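Local coordinates for protein lysozyme (Penaeus vannamei, PDB 6UKC) that probably hydrolyses the beta-1,4 linkages of bacterial peptidoglycan and of chitodextrins, as a C-type lysozyme of glycosyl hydrolase family 22, at residues A[4-9]-A[39-44]; A[28-33]-A[109-114]; A[56-61]-A[88-93]. All blocks are in the same frame, centred on the assembly; numbering follows the deposited sequence.

Interaction 1. Residues A[4-9]-A[39-44]; sequences AKVFGK and SFNTAA
Both polar hydrogens of Thr42, backbone and side chain, converge on the carbonyl oxygen of Lys5. The amide N of Thr42 reaches Lys5 O at 2.8 Å, nearly in line with the C=O bond, while Thr42 OG1 comes to the same oxygen at 2.7 Å, in the carbonyl plane on a lone pair. The hydroxyl can do so because chi1 of 65° sets it between its own backbone N and carbonyl carbon. Farther along, Phe7 N donates to Phe40 O at 2.8 Å, with the donor tilted from the carbonyl plane. The two backbone bonds flank a single beta bridge of Val6 with Asn41. Ala43 N donates to Asn41 OD1 from above the carbonyl plane, an Asx turn at the start of the type I turn 41-44, and Asn41 OD1 also lies 3.6 Å from Val6 CG2.

Beyond the bonds, Thr42 CG2 meets Phe7 CE2 at 3.6 Å, and Lys5 CG lies over one face of the Phe7 ring, toward its rim. The Phe40 ring receives Lys9 CA over a face, a CH-pi contact 4.0 Å from the centroid. The lysine ends turn elsewhere, Lys5 to Glu11 and Lys9 to Tyr129 and Glu132. The contact thus ties the N-terminal lead-in of helix 9-20 to the link between helix 24-38 and strand 45-47, with Phe40 resting on Ala34 of helix 24-38 and Phe7 on Ile57.

Interaction 2. Residues A[28-33]-A[109-114]; sequences KNWVCI and KGYSAW
Asn29 and Ile33, one helical turn apart, face Tyr111 and Trp114 of the loop that precedes helix 115-121, Asn29 CA standing 8.0 Å from Tyr111 CA, and Ile33 CA standing 7.4 Å from Trp114 CA. No hydrogen bond joins the two segments; side chains make the whole contact. Tyr111 drives its edge into the face of Trp30, Tyr111 CE1 lying 3.6 Å from Trp30 CZ2, in a T-shaped pair with planes at 79°. The indole of Trp30 in turn presents its own edge to Trp114: Trp30 CZ3 stands 3.5 Å from Trp114 CH2, and the offset edge-to-face pair has planes at 81°. One ring therefore gives its face to the tyrosine and its rim to the second tryptophan.

Asn29 lies over a face of the tyrosine ring, its CB 3.9 Å from the centroid, and its amide is stacked on the ring with the two planes 23° apart. Ile33 divides its branches between the aromatics. Ile33 CG2, trans to the backbone N, sits over the five-membered ring of Trp114 at 3.8 Å from the centroid, whereas Ile33 CD1, at the end of the other branch, approaches Tyr111 CD1 at 3.5 Å.

All five side chains are buried, and three polar groups find partners outside the two segments: Asn29 ND2 donates to Asp25 O, Trp114 NE1 to Phe58 O, and Tyr111 OH has a weak hydrogen bond with Arg98. Cohesion across 28-33 and 109-114 consequently rests on dispersion and on the weak electrostatics of C-H edges meeting pi faces, and the near-perpendicular rings form an aromatic cluster in the core between helix 24-38 and the loop before helix 115-121.

Interaction 3. Residues A[56-61]-A[88-93]; sequences GIFQIN and TEALRC
The Phe58 ring turns its edge to helix 88-105, with Ala90 C and O close to the ring plane and Phe58 CD2 3.8 Å from Ala90 O. Ile57 CG2, from the preceding residue, lies 3.9 Å above one face. Phe58 CE2 also comes to 4.1 Å from Leu91 CA; the nearest partners of CD2 and CE2 on the helix are backbone atoms. Ala90 offers its CB to Phe58 CD2 at 4.1 Å and to Ile57 CG2 at 4.3 Å. Ile60 continues the apolar surface: Ile60 CD1 reaches Ala90 O at 3.9 Å, and Ile60 CG2 and CD1 both approach Cys93 SG at 4.2 Å. That sulfur, set trans to its backbone N (chi1 -178°), is disulfide-bonded to Cys75.

Within the type I turn of 56-59, Gly56 O accepts from both Gln59 N and Gln59 NE2, the latter in the carbonyl plane on a lone pair at 2.8 Å. Gln59 and Ile60 form a G1 bulge opposite Tyr55. The contact packs the turn between strands 53-55 and 60-61, and the start of the outermost strand 60-61, against the first turns of helix 88-105, while Phe12 of helix 9-20 and Ala34 of helix 24-38 border Ile57 and Phe58.

In the fold
Interaction 3 lies between the others, Ile57 touching interaction 1 and Phe58 touching interaction 2. Interactions 2 and 3, whose centres are about 12 Å apart, are joined by the indole bond of Trp114 and by Trp30 CE3, 3.7 Å from Phe58 CE1; along the chain, interaction 3 is nested within the loop closed by interaction 2. Interaction 1, also about 12 Å from interaction 3 between centres, joins it through Ala44 O, 2.8 Å from Gly56 N. Interactions 1 and 2 stand about 17 Å apart, centre to centre, yet Phe40 reaches the backbone of Val31. In this family the substrate cleft runs between the helical lobe and the small sheet, parts that interaction 3 probably helps to join.

Interaction 1. Residues A[4-9]-A[39-44]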
ATOM      1  N   ALA A   4      -4.648  11.332  13.061  1.00 35.30           N
ATOM      2  CA  ALA A   4      -4.621  10.089  12.266  1.00 35.20           C
ATOM      3  C   ALA A   4      -3.337   9.306  12.588  1.00 33.92           C
ATOM      4  O   ALA A   4      -2.333   9.929  12.983  1.00 34.24           O
ATOM      5  CB  ALA A   4      -4.729  10.432  10.807  1.00 35.64           C
ATOM      6  N   LYS A   5      -3.378   7.980  12.450  1.00 30.11           N
ATOM      7  CA  LYS A   5      -2.251   7.078  12.781  1.00 25.97           C
ATOM      8  C   LYS A   5      -1.112   7.286  11.783  1.00 24.92           C
ATOM      9  O   LYS A   5      -1.372   7.247  10.543  1.00 24.87           O
ATOM     10  CB  LYS A   5      -2.715   5.627  12.718  1.00 27.57           C
ATOM     11  CG  LYS A   5      -1.697   4.589  13.151  1.00 29.09           C
ATOM     12  CD  LYS A   5      -0.997   4.914  14.442  1.00 29.86           C
ATOM     13  CE  LYS A   5      -0.233   3.722  14.989  1.00 33.46           C
ATOM     14  NZ  LYS A   5       0.676   4.094  16.108  1.00 34.18           N
ATOM     15  N   VAL A   6       0.094   7.487  12.312  1.00 22.72           N
ATOM     16  CA  VAL A   6       1.377   7.480  11.554  1.00 20.61           C
ATOM     17  C   VAL A   6       2.265   6.404  12.176  1.00 19.97           C
ATOM     18  O   VAL A   6       2.750   6.574  13.289  1.00 18.69           O
ATOM     19  CB  VAL A   6       2.089   8.850  11.566  1.00 21.54           C
ATOM     20  CG1 VAL A   6       3.326   8.824  10.672  1.00 20.08           C
ATOM     21  CG2 VAL A   6       1.155   9.995  11.180  1.00 21.19           C
ATOM     22  N   PHE A   7       2.505   5.322  11.455  1.00 20.12           N
ATOM     23  CA  PHE A   7       3.323   4.205  11.986  1.00 18.74           C
ATOM     24  C   PHE A   7       4.821   4.571  11.959  1.00 18.49           C
ATOM     25  O   PHE A   7       5.310   5.256  11.015  1.00 19.02           O
ATOM     26  CB  PHE A   7       3.059   2.942  11.169  1.00 18.42           C
ATOM     27  CG  PHE A   7       1.692   2.321  11.350  1.00 18.69           C
ATOM     28  CD1 PHE A   7       1.459   1.429  12.379  1.00 18.96           C
ATOM     29  CD2 PHE A   7       0.643   2.610  10.483  1.00 18.86           C
ATOM     30  CE1 PHE A   7       0.211   0.851  12.545  1.00 18.82           C
ATOM     31  CE2 PHE A   7      -0.596   2.012  10.636  1.00 18.88           C
ATOM     32  CZ  PHE A   7      -0.802   1.120  11.657  1.00 18.26           C
ATOM     33  N   GLY A   8       5.570   4.084  12.940  1.00 18.18           N
ATOM     34  CA  GLY A   8       7.011   3.810  12.734  1.00 18.89           C
ATOM     35  C   GLY A   8       7.200   2.667  11.738  1.00 18.59           C
ATOM     36  O   GLY A   8       6.342   1.790  11.669  1.00 16.89           O
ATOM     37  N   LYS A   9       8.293   2.669  10.979  1.00 19.79           N
ATOM     38  CA  LYS A   9       8.603   1.634   9.953  1.00 19.32           C
ATOM     39  C   LYS A   9       8.591   0.226  10.585  1.00 18.38           C
ATOM     40  O   LYS A   9       7.902  -0.663  10.070  1.00 17.10           O
ATOM     41  CB  LYS A   9       9.950   1.984   9.313  1.00 18.70           C
ATOM     42  CG  LYS A   9      10.546   0.924   8.407  1.00 18.99           C
ATOM     43  CD  LYS A   9      11.940   1.291   7.950  1.00 19.15           C
ATOM     44  CE  LYS A   9      12.681   0.133   7.315  1.00 19.32           C
ATOM     45  NZ  LYS A   9      13.977   0.578   6.749  1.00 20.19           N
ATOM     46  N   SER A  39       4.828   8.018   3.937  1.00 20.14           N
ATOM     47  CA  SER A  39       5.572   8.050   5.224  1.00 18.56           C
ATOM     48  C   SER A  39       4.773   7.334   6.320  1.00 18.55           C
ATOM     49  O   SER A  39       4.717   7.847   7.452  1.00 18.33           O
ATOM     50  CB  SER A  39       5.906   9.449   5.600  1.00 18.81           C
ATOM     51  OG  SER A  39       6.578  10.075   4.526  1.00 19.30           O
ATOM     52  N   PHE A  40       4.134   6.211   5.966  1.00 19.07           N
ATOM     53  CA  PHE A  40       3.342   5.332   6.876  1.00 18.14           C
ATOM     54  C   PHE A  40       2.245   6.127   7.600  1.00 18.40           C
ATOM     55  O   PHE A  40       1.873   5.740   8.753  1.00 17.11           O
ATOM     56  CB  PHE A  40       4.234   4.682   7.934  1.00 16.59           C
ATOM     57  CG  PHE A  40       5.514   4.081   7.434  1.00 16.30           C
ATOM     58  CD1 PHE A  40       5.538   2.794   6.902  1.00 16.77           C
ATOM     59  CD2 PHE A  40       6.699   4.793   7.512  1.00 16.14           C
ATOM     60  CE1 PHE A  40       6.735   2.218   6.496  1.00 16.08           C
ATOM     61  CE2 PHE A  40       7.893   4.216   7.109  1.00 15.27           C
ATOM     62  CZ  PHE A  40       7.909   2.940   6.599  1.00 15.91           C
ATOM     63  N   ASN A  41       1.738   7.173   6.944  1.00 20.46           N
ATOM     64  CA  ASN A  41       0.653   8.038   7.474  1.00 22.45           C
ATOM     65  C   ASN A  41      -0.685   7.565   6.894  1.00 21.34           C
ATOM     66  O   ASN A  41      -0.941   7.771   5.669  1.00 21.81           O
ATOM     67  CB  ASN A  41       0.963   9.511   7.201  1.00 25.57           C
ATOM     68  CG  ASN A  41      -0.201  10.438   7.496  1.00 27.84           C
ATOM     69  OD1 ASN A  41      -1.053  10.159   8.349  1.00 26.04           O
ATOM     70  ND2 ASN A  41      -0.233  11.544   6.773  1.00 27.70           N
ATOM     71  N   THR A  42      -1.521   6.982   7.752  1.00 21.32           N
ATOM     72  CA  THR A  42      -2.821   6.369   7.372  1.00 22.95           C
ATOM     73  C   THR A  42      -3.815   7.413   6.832  1.00 23.31           C
ATOM     74  O   THR A  42      -4.795   6.993   6.211  1.00 22.24           O
ATOM     75  CB  THR A  42      -3.460   5.632   8.555  1.00 23.49           C
ATOM     76  OG1 THR A  42      -3.807   6.563   9.586  1.00 21.32           O
ATOM     77  CG2 THR A  42      -2.557   4.547   9.099  1.00 23.63           C
ATOM     78  N   ALA A  43      -3.609   8.708   7.103  1.00 24.15           N
ATOM     79  CA  ALA A  43      -4.501   9.808   6.671  1.00 23.98           C
ATOM     80  C   ALA A  43      -3.898  10.584   5.494  1.00 24.07           C
ATOM     81  O   ALA A  43      -4.547  11.546   5.069  1.00 25.50           O
ATOM     82  CB  ALA A  43      -4.817  10.716   7.838  1.00 24.80           C
ATOM     83  N   ALA A  44      -2.754  10.158   4.944  1.00 24.27           N
ATOM     84  CA  ALA A  44      -2.177  10.713   3.694  1.00 24.80           C
ATOM     85  C   ALA A  44      -3.226  10.694   2.572  1.00 24.89           C
ATOM     86  O   ALA A  44      -3.927   9.673   2.426  1.00 24.98           O
ATOM     87  CB  ALA A  44      -0.940   9.938   3.309  1.00 25.50           C
TER

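Interaction 2. Residues A[28-33]-A[109-114]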
ATOM      1  N   LYS A  28       8.515  -6.878   3.588  1.00 18.76           N
ATOM      2  CA  LYS A  28       9.594  -5.946   3.138  1.00 19.28           C
ATOM      3  C   LYS A  28       9.053  -5.074   1.998  1.00 18.14           C
ATOM      4  O   LYS A  28       9.390  -3.862   1.950  1.00 18.02           O
ATOM      5  CB  LYS A  28      10.867  -6.702   2.747  1.00 19.65           C
ATOM      6  CG  LYS A  28      10.768  -7.590   1.517  1.00 20.49           C
ATOM      7  CD  LYS A  28      11.937  -8.537   1.429  1.00 20.75           C
ATOM      8  CE  LYS A  28      12.121  -9.157   0.062  1.00 20.84           C
ATOM      9  NZ  LYS A  28      13.249 -10.129   0.105  1.00 21.84           N
ATOM     10  N   ASN A  29       8.211  -5.652   1.135  1.00 17.14           N
ATOM     11  CA  ASN A  29       7.626  -4.921  -0.016  1.00 16.48           C
ATOM     12  C   ASN A  29       6.587  -3.915   0.501  1.00 16.78           C
ATOM     13  O   ASN A  29       6.586  -2.775  -0.006  1.00 16.18           O
ATOM     14  CB  ASN A  29       7.098  -5.877  -1.085  1.00 17.51           C
ATOM     15  CG  ASN A  29       8.203  -6.397  -1.983  1.00 17.42           C
ATOM     16  OD1 ASN A  29       8.862  -5.615  -2.647  1.00 16.69           O
ATOM     17  ND2 ASN A  29       8.461  -7.698  -1.965  1.00 18.03           N
ATOM     18  N   TRP A  30       5.704  -4.290   1.437  1.00 16.71           N
ATOM     19  CA  TRP A  30       4.633  -3.340   1.847  1.00 16.82           C
ATOM     20  C   TRP A  30       5.269  -2.197   2.656  1.00 17.15           C
ATOM     21  O   TRP A  30       4.894  -1.012   2.434  1.00 18.31           O
ATOM     22  CB  TRP A  30       3.466  -4.034   2.582  1.00 16.88           C
ATOM     23  CG  TRP A  30       2.599  -4.905   1.722  1.00 17.03           C
ATOM     24  CD1 TRP A  30       2.235  -6.195   1.998  1.00 18.20           C
ATOM     25  CD2 TRP A  30       1.933  -4.560   0.483  1.00 17.67           C
ATOM     26  NE1 TRP A  30       1.418  -6.688   1.011  1.00 18.92           N
ATOM     27  CE2 TRP A  30       1.216  -5.712   0.064  1.00 17.70           C
ATOM     28  CE3 TRP A  30       1.876  -3.413  -0.322  1.00 16.88           C
ATOM     29  CZ2 TRP A  30       0.464  -5.745  -1.108  1.00 17.09           C
ATOM     30  CZ3 TRP A  30       1.149  -3.450  -1.494  1.00 16.94           C
ATOM     31  CH2 TRP A  30       0.441  -4.595  -1.872  1.00 17.69           C
ATOM     32  N   VAL A  31       6.224  -2.501   3.538  1.00 16.62           N
ATOM     33  CA  VAL A  31       6.913  -1.446   4.347  1.00 16.10           C
ATOM     34  C   VAL A  31       7.550  -0.402   3.404  1.00 16.17           C
ATOM     35  O   VAL A  31       7.357   0.855   3.606  1.00 15.71           O
ATOM     36  CB  VAL A  31       7.948  -2.084   5.289  1.00 15.51           C
ATOM     37  CG1 VAL A  31       8.857  -1.053   5.933  1.00 14.96           C
ATOM     38  CG2 VAL A  31       7.276  -2.949   6.356  1.00 15.31           C
ATOM     39  N   CYS A  32       8.307  -0.876   2.415  1.00 16.69           N
ATOM     40  CA  CYS A  32       9.029  -0.004   1.456  1.00 16.72           C
ATOM     41  C   CYS A  32       8.009   0.886   0.723  1.00 16.58           C
ATOM     42  O   CYS A  32       8.249   2.150   0.640  1.00 14.77           O
ATOM     43  CB  CYS A  32       9.855  -0.806   0.464  1.00 16.85           C
ATOM     44  SG  CYS A  32      10.940   0.255  -0.518  1.00 17.84           S
ATOM     45  N   ILE A  33       6.939   0.263   0.198  1.00 15.38           N
ATOM     46  CA  ILE A  33       5.887   0.979  -0.578  1.00 16.55           C
ATOM     47  C   ILE A  33       5.248   2.029   0.328  1.00 17.34           C
ATOM     48  O   ILE A  33       5.179   3.196  -0.135  1.00 17.73           O
ATOM     49  CB  ILE A  33       4.864   0.023  -1.211  1.00 17.28           C
ATOM     50  CG1 ILE A  33       5.530  -0.782  -2.329  1.00 17.56           C
ATOM     51  CG2 ILE A  33       3.644   0.786  -1.721  1.00 18.07           C
ATOM     52  CD1 ILE A  33       4.750  -2.008  -2.733  1.00 19.23           C
ATOM     53  N   LYS A 109       5.141  -9.182 -11.014  1.00 31.49           N
ATOM     54  CA  LYS A 109       5.075  -7.740 -11.396  1.00 30.17           C
ATOM     55  C   LYS A 109       3.939  -7.023 -10.640  1.00 27.48           C
ATOM     56  O   LYS A 109       3.653  -5.867 -10.967  1.00 24.93           O
ATOM     57  CB  LYS A 109       4.968  -7.634 -12.918  1.00 33.84           C
ATOM     58  CG  LYS A 109       6.052  -8.405 -13.675  1.00 38.95           C
ATOM     59  CD  LYS A 109       6.823  -7.584 -14.697  1.00 43.78           C
ATOM     60  CE  LYS A 109       5.976  -6.506 -15.345  1.00 48.65           C
ATOM     61  NZ  LYS A 109       6.671  -5.885 -16.494  1.00 51.94           N
ATOM     62  N   GLY A 110       3.365  -7.649  -9.604  1.00 26.12           N
ATOM     63  CA  GLY A 110       2.176  -7.154  -8.881  1.00 23.65           C
ATOM     64  C   GLY A 110       2.394  -5.765  -8.297  1.00 21.90           C
ATOM     65  O   GLY A 110       1.465  -4.922  -8.347  1.00 19.48           O
ATOM     66  N   TYR A 111       3.578  -5.491  -7.757  1.00 19.95           N
ATOM     67  CA  TYR A 111       3.811  -4.218  -7.025  1.00 20.14           C
ATOM     68  C   TYR A 111       4.088  -3.059  -7.989  1.00 19.45           C
ATOM     69  O   TYR A 111       4.130  -1.920  -7.505  1.00 21.07           O
ATOM     70  CB  TYR A 111       4.943  -4.374  -6.019  1.00 18.66           C
ATOM     71  CG  TYR A 111       4.685  -5.385  -4.937  1.00 17.93           C
ATOM     72  CD1 TYR A 111       3.803  -5.124  -3.901  1.00 17.52           C
ATOM     73  CD2 TYR A 111       5.387  -6.576  -4.898  1.00 17.30           C
ATOM     74  CE1 TYR A 111       3.589  -6.034  -2.876  1.00 16.04           C
ATOM     75  CE2 TYR A 111       5.180  -7.498  -3.881  1.00 17.64           C
ATOM     76  CZ  TYR A 111       4.282  -7.227  -2.863  1.00 17.24           C
ATOM     77  OH  TYR A 111       4.109  -8.136  -1.846  1.00 17.89           O
ATOM     78  N   SER A 112       4.245  -3.327  -9.289  1.00 18.98           N
ATOM     79  CA  SER A 112       4.588  -2.306 -10.313  1.00 18.86           C
ATOM     80  C   SER A 112       3.423  -1.322 -10.509  1.00 19.93           C
ATOM     81  O   SER A 112       3.639  -0.312 -11.180  1.00 21.74           O
ATOM     82  CB  SER A 112       5.048  -2.932 -11.605  1.00 19.22           C
ATOM     83  OG  SER A 112       3.980  -3.532 -12.313  1.00 20.99           O
ATOM     84  N   ALA A 113       2.265  -1.553  -9.871  1.00 21.02           N
ATOM     85  CA  ALA A 113       1.099  -0.633  -9.834  1.00 19.63           C
ATOM     86  C   ALA A 113       1.422   0.620  -9.007  1.00 20.03           C
ATOM     87  O   ALA A 113       0.703   1.631  -9.166  1.00 17.80           O
ATOM     88  CB  ALA A 113      -0.112  -1.336  -9.278  1.00 20.03           C
ATOM     89  N   TRP A 114       2.474   0.574  -8.182  1.00 19.53           N
ATOM     90  CA  TRP A 114       2.895   1.700  -7.300  1.00 19.68           C
ATOM     91  C   TRP A 114       4.107   2.434  -7.884  1.00 20.58           C
ATOM     92  O   TRP A 114       5.146   1.780  -8.117  1.00 18.15           O
ATOM     93  CB  TRP A 114       3.202   1.186  -5.895  1.00 18.66           C
ATOM     94  CG  TRP A 114       1.974   0.948  -5.078  1.00 17.43           C
ATOM     95  CD1 TRP A 114       1.341   1.859  -4.282  1.00 16.68           C
ATOM     96  CD2 TRP A 114       1.230  -0.275  -4.972  1.00 16.62           C
ATOM     97  NE1 TRP A 114       0.250   1.285  -3.697  1.00 16.38           N
ATOM     98  CE2 TRP A 114       0.168  -0.026  -4.083  1.00 16.68           C
ATOM     99  CE3 TRP A 114       1.372  -1.558  -5.505  1.00 16.95           C
ATOM    100  CZ2 TRP A 114      -0.760  -1.006  -3.743  1.00 16.48           C
ATOM    101  CZ3 TRP A 114       0.456  -2.524  -5.167  1.00 16.68           C
ATOM    102  CH2 TRP A 114      -0.592  -2.250  -4.294  1.00 16.17           C
TER

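Interaction 3. Residues A[56-61]-A[88-93]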
ATOM      1  N   GLY A  56      -4.804   7.093   1.801  1.00 17.69           N
ATOM      2  CA  GLY A  56      -4.231   6.284   2.893  1.00 17.72           C
ATOM      3  C   GLY A  56      -2.754   5.975   2.716  1.00 17.51           C
ATOM      4  O   GLY A  56      -2.106   6.555   1.847  1.00 18.01           O
ATOM      5  N   ILE A  57      -2.274   5.039   3.527  1.00 17.58           N
ATOM      6  CA  ILE A  57      -0.861   4.591   3.658  1.00 17.75           C
ATOM      7  C   ILE A  57      -0.344   4.002   2.330  1.00 18.64           C
ATOM      8  O   ILE A  57       0.911   4.054   2.133  1.00 18.68           O
ATOM      9  CB  ILE A  57      -0.760   3.589   4.824  1.00 18.06           C
ATOM     10  CG1 ILE A  57       0.693   3.340   5.234  1.00 18.23           C
ATOM     11  CG2 ILE A  57      -1.495   2.284   4.512  1.00 17.98           C
ATOM     12  CD1 ILE A  57       0.835   2.851   6.637  1.00 17.74           C
ATOM     13  N   PHE A  58      -1.233   3.485   1.456  1.00 17.17           N
ATOM     14  CA  PHE A  58      -0.864   2.858   0.147  1.00 17.20           C
ATOM     15  C   PHE A  58      -1.323   3.741  -1.020  1.00 18.28           C
ATOM     16  O   PHE A  58      -1.187   3.296  -2.191  1.00 18.57           O
ATOM     17  CB  PHE A  58      -1.404   1.426   0.027  1.00 16.19           C
ATOM     18  CG  PHE A  58      -0.830   0.439   1.017  1.00 15.11           C
ATOM     19  CD1 PHE A  58       0.539   0.304   1.184  1.00 15.64           C
ATOM     20  CD2 PHE A  58      -1.643  -0.425   1.718  1.00 15.80           C
ATOM     21  CE1 PHE A  58       1.078  -0.626   2.055  1.00 15.31           C
ATOM     22  CE2 PHE A  58      -1.107  -1.362   2.595  1.00 16.15           C
ATOM     23  CZ  PHE A  58       0.254  -1.453   2.772  1.00 15.51           C
ATOM     24  N   GLN A  59      -1.833   4.948  -0.719  1.00 17.72           N
ATOM     25  CA  GLN A  59      -2.162   5.993  -1.718  1.00 16.83           C
ATOM     26  C   GLN A  59      -2.884   5.325  -2.888  1.00 16.57           C
ATOM     27  O   GLN A  59      -2.432   5.448  -4.022  1.00 16.41           O
ATOM     28  CB  GLN A  59      -0.871   6.721  -2.103  1.00 17.31           C
ATOM     29  CG  GLN A  59      -0.374   7.636  -0.994  1.00 16.83           C
ATOM     30  CD  GLN A  59      -1.348   8.774  -0.873  1.00 17.78           C
ATOM     31  OE1 GLN A  59      -1.437   9.603  -1.784  1.00 17.36           O
ATOM     32  NE2 GLN A  59      -2.106   8.790   0.223  1.00 16.70           N
ATOM     33  N   ILE A  60      -3.977   4.631  -2.588  1.00 16.45           N
ATOM     34  CA  ILE A  60      -4.815   3.910  -3.578  1.00 17.31           C
ATOM     35  C   ILE A  60      -5.773   4.916  -4.219  1.00 18.55           C
ATOM     36  O   ILE A  60      -6.408   5.714  -3.457  1.00 18.24           O
ATOM     37  CB  ILE A  60      -5.562   2.755  -2.891  1.00 18.11           C
ATOM     38  CG1 ILE A  60      -4.592   1.672  -2.411  1.00 18.05           C
ATOM     39  CG2 ILE A  60      -6.621   2.203  -3.827  1.00 18.82           C
ATOM     40  CD1 ILE A  60      -5.083   0.864  -1.262  1.00 18.42           C
ATOM     41  N   ASN A  61      -5.894   4.828  -5.548  1.00 18.39           N
ATOM     42  CA  ASN A  61      -6.502   5.849  -6.442  1.00 18.81           C
ATOM     43  C   ASN A  61      -7.986   5.523  -6.635  1.00 19.00           C
ATOM     44  O   ASN A  61      -8.270   4.349  -6.985  1.00 18.66           O
ATOM     45  CB  ASN A  61      -5.771   5.907  -7.790  1.00 18.48           C
ATOM     46  CG  ASN A  61      -6.214   7.089  -8.630  1.00 19.29           C
ATOM     47  OD1 ASN A  61      -7.043   6.934  -9.527  1.00 21.58           O
ATOM     48  ND2 ASN A  61      -5.714   8.277  -8.313  1.00 18.87           N
ATOM     49  N   THR A  88      -6.636  -2.916   7.913  1.00 17.09           N
ATOM     50  CA  THR A  88      -7.240  -4.136   7.309  1.00 17.43           C
ATOM     51  C   THR A  88      -7.657  -3.880   5.846  1.00 17.68           C
ATOM     52  O   THR A  88      -7.204  -4.652   4.958  1.00 18.81           O
ATOM     53  CB  THR A  88      -8.372  -4.702   8.178  1.00 16.44           C
ATOM     54  OG1 THR A  88      -7.843  -4.857   9.503  1.00 15.09           O
ATOM     55  CG2 THR A  88      -8.879  -6.028   7.651  1.00 16.00           C
ATOM     56  N   GLU A  89      -8.520  -2.894   5.579  1.00 18.51           N
ATOM     57  CA  GLU A  89      -9.138  -2.742   4.228  1.00 18.48           C
ATOM     58  C   GLU A  89      -8.084  -2.216   3.247  1.00 17.42           C
ATOM     59  O   GLU A  89      -8.125  -2.623   2.066  1.00 17.22           O
ATOM     60  CB  GLU A  89     -10.332  -1.797   4.283  1.00 19.67           C
ATOM     61  CG  GLU A  89     -11.479  -2.308   5.123  1.00 19.93           C
ATOM     62  CD  GLU A  89     -12.338  -3.374   4.475  1.00 20.35           C
ATOM     63  OE1 GLU A  89     -13.452  -3.564   4.996  1.00 21.56           O
ATOM     64  OE2 GLU A  89     -11.911  -3.993   3.454  1.00 18.06           O
ATOM     65  N   ALA A  90      -7.182  -1.342   3.720  1.00 15.98           N
ATOM     66  CA  ALA A  90      -6.032  -0.828   2.939  1.00 15.40           C
ATOM     67  C   ALA A  90      -5.235  -2.027   2.435  1.00 15.04           C
ATOM     68  O   ALA A  90      -5.032  -2.133   1.207  1.00 14.80           O
ATOM     69  CB  ALA A  90      -5.176   0.111   3.763  1.00 14.81           C
ATOM     70  N   LEU A  91      -4.898  -2.946   3.344  1.00 14.80           N
ATOM     71  CA  LEU A  91      -4.092  -4.140   3.007  1.00 15.70           C
ATOM     72  C   LEU A  91      -4.914  -5.029   2.062  1.00 17.41           C
ATOM     73  O   LEU A  91      -4.390  -5.379   0.953  1.00 16.45           O
ATOM     74  CB  LEU A  91      -3.699  -4.823   4.316  1.00 15.80           C
ATOM     75  CG  LEU A  91      -2.871  -6.105   4.198  1.00 15.60           C
ATOM     76  CD1 LEU A  91      -1.601  -5.896   3.371  1.00 15.40           C
ATOM     77  CD2 LEU A  91      -2.530  -6.624   5.577  1.00 14.88           C
ATOM     78  N   ARG A  92      -6.167  -5.343   2.440  1.00 18.13           N
ATOM     79  CA  ARG A  92      -7.025  -6.215   1.604  1.00 18.82           C
ATOM     80  C   ARG A  92      -7.028  -5.645   0.174  1.00 18.83           C
ATOM     81  O   ARG A  92      -6.781  -6.419  -0.788  1.00 17.50           O
ATOM     82  CB  ARG A  92      -8.414  -6.360   2.225  1.00 20.95           C
ATOM     83  CG  ARG A  92      -9.294  -7.403   1.547  1.00 23.03           C
ATOM     84  CD  ARG A  92     -10.615  -7.591   2.290  1.00 24.61           C
ATOM     85  NE  ARG A  92     -10.363  -8.251   3.567  1.00 26.82           N
ATOM     86  CZ  ARG A  92     -10.800  -7.839   4.763  1.00 27.96           C
ATOM     87  NH1 ARG A  92     -11.594  -6.788   4.873  1.00 29.87           N
ATOM     88  NH2 ARG A  92     -10.487  -8.519   5.852  1.00 27.09           N
ATOM     89  N   CYS A  93      -7.197  -4.324   0.031  1.00 18.04           N
ATOM     90  CA  CYS A  93      -7.329  -3.683  -1.301  1.00 18.30           C
ATOM     91  C   CYS A  93      -5.967  -3.638  -2.023  1.00 18.81           C
ATOM     92  O   CYS A  93      -5.919  -3.868  -3.288  1.00 18.70           O
ATOM     93  CB  CYS A  93      -7.958  -2.304  -1.187  1.00 18.71           C
ATOM     94  SG  CYS A  93      -8.189  -1.497  -2.789  1.00 19.04           S
TER